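Local coordinates for uncharacterized protein (Nitrosospira multiformis, PDB 3LMF) that is of unknown function but, as a cysteine-rich four-helix bundle related to the Csp copper-storage proteins, may bind copper ions in its core, at residues C21-L26 / C52-Q57. Sequence-based numbering, arbitrary orientation.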
ATOM      1  N   CYS A  21      -7.990  -2.438 -13.130  1.00 19.06           N
ATOM      2  CA  CYS A  21      -8.293  -3.714 -12.489  1.00 19.63           C
ATOM      3  C   CYS A  21      -8.151  -3.628 -10.976  1.00 18.27           C
ATOM      4  O   CYS A  21      -8.904  -4.261 -10.227  1.00 18.00           O
ATOM      5  CB  CYS A  21      -7.374  -4.816 -13.039  1.00  7.85           C
ATOM      6  SG  CYS A  21      -7.692  -6.476 -12.376  1.00 23.32           S
ATOM      7  N   TYR A  22      -7.175  -2.861 -10.515  1.00 20.27           N
ATOM      8  CA  TYR A  22      -6.996  -2.718  -9.076  1.00 18.44           C
ATOM      9  C   TYR A  22      -8.220  -2.003  -8.492  1.00 15.51           C
ATOM     10  O   TYR A  22      -8.798  -2.460  -7.511  1.00 21.80           O
ATOM     11  CB  TYR A  22      -5.681  -1.974  -8.788  1.00 19.61           C
ATOM     12  CG  TYR A  22      -5.744  -0.868  -7.766  1.00 23.49           C
ATOM     13  CD1 TYR A  22      -6.115  -1.118  -6.446  1.00 25.11           C
ATOM     14  CD2 TYR A  22      -5.372   0.421  -8.112  1.00 29.12           C
ATOM     15  CE1 TYR A  22      -6.103  -0.103  -5.496  1.00 28.38           C
ATOM     16  CE2 TYR A  22      -5.355   1.437  -7.179  1.00 30.32           C
ATOM     17  CZ  TYR A  22      -5.717   1.175  -5.875  1.00 33.37           C
ATOM     18  OH  TYR A  22      -5.661   2.191  -4.952  1.00 37.68           O
ATOM     19  N   ARG A  23      -8.636  -0.906  -9.112  1.00 15.42           N
ATOM     20  CA  ARG A  23      -9.797  -0.179  -8.624  1.00 20.03           C
ATOM     21  C   ARG A  23     -11.062  -1.039  -8.621  1.00 20.19           C
ATOM     22  O   ARG A  23     -11.817  -1.046  -7.649  1.00 20.63           O
ATOM     23  CB  ARG A  23     -10.015   1.083  -9.460  1.00 15.95           C
ATOM     24  CG  ARG A  23      -8.972   2.147  -9.171  1.00 18.12           C
ATOM     25  CD  ARG A  23      -9.089   3.326 -10.096  1.00 24.43           C
ATOM     26  NE  ARG A  23     -10.441   3.856 -10.134  1.00 31.92           N
ATOM     27  CZ  ARG A  23     -10.769   5.024 -10.673  1.00 34.91           C
ATOM     28  NH1 ARG A  23     -12.036   5.422 -10.670  1.00 31.39           N
ATOM     29  NH2 ARG A  23      -9.832   5.800 -11.200  1.00 32.05           N
ATOM     30  N   THR A  24     -11.272  -1.768  -9.710  1.00 22.17           N
ATOM     31  CA  THR A  24     -12.430  -2.640  -9.864  1.00 14.92           C
ATOM     32  C   THR A  24     -12.445  -3.772  -8.834  1.00 20.75           C
ATOM     33  O   THR A  24     -13.467  -4.028  -8.209  1.00 28.26           O
ATOM     34  CB  THR A  24     -12.469  -3.245 -11.291  1.00 21.92           C
ATOM     35  OG1 THR A  24     -12.534  -2.185 -12.252  1.00 24.18           O
ATOM     36  CG2 THR A  24     -13.683  -4.156 -11.474  1.00 21.94           C
ATOM     37  N   CYS A  25     -11.327  -4.458  -8.645  1.00 20.90           N
ATOM     38  CA  CYS A  25     -11.325  -5.541  -7.681  1.00 22.72           C
ATOM     39  C   CYS A  25     -11.594  -5.063  -6.256  1.00 23.00           C
ATOM     40  O   CYS A  25     -12.405  -5.663  -5.548  1.00 21.63           O
ATOM     41  CB  CYS A  25     -10.014  -6.329  -7.771  1.00 21.54           C
ATOM     42  SG  CYS A  25      -9.901  -7.285  -9.343  1.00 29.94           S
ATOM     43  N   LEU A  26     -10.942  -3.978  -5.842  1.00 20.79           N
ATOM     44  CA  LEU A  26     -11.141  -3.444  -4.492  1.00 23.43           C
ATOM     45  C   LEU A  26     -12.590  -2.990  -4.294  1.00 20.18           C
ATOM     46  O   LEU A  26     -13.231  -3.336  -3.299  1.00 21.63           O
ATOM     47  CB  LEU A  26     -10.214  -2.245  -4.237  1.00 18.49           C
ATOM     48  CG  LEU A  26      -9.584  -2.083  -2.848  1.00 28.92           C
ATOM     49  CD1 LEU A  26      -9.193  -0.611  -2.643  1.00 23.83           C
ATOM     50  CD2 LEU A  26     -10.549  -2.520  -1.758  1.00 17.98           C
ATOM     51  N   CYS A  52      -5.679  -9.860  -5.670  1.00 21.62           N
ATOM     52  CA  CYS A  52      -5.616  -9.315  -7.012  1.00 15.76           C
ATOM     53  C   CYS A  52      -5.488  -7.794  -6.970  1.00 18.32           C
ATOM     54  O   CYS A  52      -4.664  -7.222  -7.685  1.00 28.63           O
ATOM     55  CB  CYS A  52      -6.855  -9.722  -7.811  1.00 21.73           C
ATOM     56  SG  CYS A  52      -6.803  -9.237  -9.550  1.00 22.82           S
ATOM     57  N   ALA A  53      -6.282  -7.131  -6.134  1.00 17.26           N
ATOM     58  CA  ALA A  53      -6.197  -5.672  -6.036  1.00 18.58           C
ATOM     59  C   ALA A  53      -4.807  -5.248  -5.558  1.00 12.38           C
ATOM     60  O   ALA A  53      -4.236  -4.278  -6.057  1.00 21.33           O
ATOM     61  CB  ALA A  53      -7.267  -5.141  -5.083  1.00 16.45           C
ATOM     62  N   GLU A  54      -4.277  -5.993  -4.593  1.00 16.25           N
ATOM     63  CA  GLU A  54      -2.954  -5.748  -4.027  1.00 15.18           C
ATOM     64  C   GLU A  54      -1.850  -5.873  -5.080  1.00 17.96           C
ATOM     65  O   GLU A  54      -1.092  -4.934  -5.304  1.00 17.83           O
ATOM     66  CB  GLU A  54      -2.684  -6.748  -2.901  1.00 25.39           C
ATOM     67  CG  GLU A  54      -1.362  -6.556  -2.172  1.00 28.14           C
ATOM     68  CD  GLU A  54      -1.365  -5.333  -1.289  1.00 43.51           C
ATOM     69  OE1 GLU A  54      -0.376  -5.121  -0.553  1.00 42.12           O
ATOM     70  OE2 GLU A  54      -2.359  -4.573  -1.329  1.00 53.74           O
ATOM     71  N   ILE A  55      -1.758  -7.040  -5.719  1.00 12.33           N
ATOM     72  CA  ILE A  55      -0.736  -7.261  -6.731  1.00 11.73           C
ATOM     73  C   ILE A  55      -0.844  -6.252  -7.881  1.00 14.33           C
ATOM     74  O   ILE A  55       0.176  -5.751  -8.350  1.00 21.84           O
ATOM     75  CB  ILE A  55      -0.771  -8.722  -7.287  1.00 14.81           C
ATOM     76  CG1 ILE A  55       0.516  -9.019  -8.070  1.00 23.86           C
ATOM     77  CG2 ILE A  55      -1.943  -8.906  -8.229  1.00 12.93           C
ATOM     78  CD1 ILE A  55       1.809  -8.831  -7.273  1.00 19.25           C
ATOM     79  N   CYS A  56      -2.057  -5.920  -8.321  1.00 13.62           N
ATOM     80  CA  CYS A  56      -2.194  -4.951  -9.411  1.00 14.21           C
ATOM     81  C   CYS A  56      -1.662  -3.587  -8.980  1.00 20.22           C
ATOM     82  O   CYS A  56      -1.010  -2.889  -9.756  1.00 21.40           O
ATOM     83  CB  CYS A  56      -3.652  -4.819  -9.852  1.00 16.02           C
ATOM     84  SG  CYS A  56      -4.270  -6.250 -10.762  1.00 23.60           S
ATOM     85  N   GLN A  57      -1.930  -3.221  -7.733  1.00 20.78           N
ATOM     86  CA  GLN A  57      -1.467  -1.945  -7.196  1.00 24.43           C
ATOM     87  C   GLN A  57       0.056  -1.928  -7.113  1.00 20.00           C
ATOM     88  O   GLN A  57       0.687  -0.894  -7.315  1.00 23.31           O
ATOM     89  CB  GLN A  57      -2.078  -1.715  -5.811  1.00 17.88           C
ATOM     90  CG  GLN A  57      -1.940  -0.305  -5.282  1.00 37.26           C
ATOM     91  CD  GLN A  57      -2.842  -0.049  -4.080  1.00 45.61           C
ATOM     92  OE1 GLN A  57      -2.819   1.031  -3.498  1.00 54.89           O
ATOM     93  NE2 GLN A  57      -3.644  -1.046  -3.711  1.00 50.38           N
TER
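Tyr22 and Ala53 bring their CA atoms to within 4.3 Å where helix 8-36 meets helix 43-64; the two short segments run nearly antiparallel (159°), their axes 8.1 Å apart. The small Ala53 side chain fits this close approach: its CB sits against the backbone of the other helix, 3.9 Å from Leu26 N, with Cys25 CB and Leu26 CB beside it. Toward the bundle interior, four thiols gather. Cys21 SG lies 3.8 Å from Cys56 SG and 4.0 Å from Cys52 SG, while Cys25 SG approaches Cys52 SG at 3.7 Å, so none of these pairs is a disulfide. Both helices use a CXXXC spacing with the same pair of torsions: the first sulfur is anti to its N (Cys21 chi1 -177°, Cys52 alike), the second anti to its carbonyl carbon (Cys25, Cys56), which turns the sulfurs of successive turns toward each other. Cys101 and Cys104 of helix 95-112 and Cys77 and Cys81 of helix 70-90 extend the cluster. On the other flank the Tyr22 ring carries the aliphatic chain of Gln57 over one face, with CG 4.1 Å from the ring centroid in a CH-pi contact and the amide stacked at 27° to the ring plane. The phenol OH is hydrogen-bonded to Asn61 of the second subunit, which ties this flank to the assembly. Sulfurs facing one another without disulfides, lining the core of an antiparallel bundle, are consistent with the thiolate-lined interior that holds copper(I) in Csp relatives.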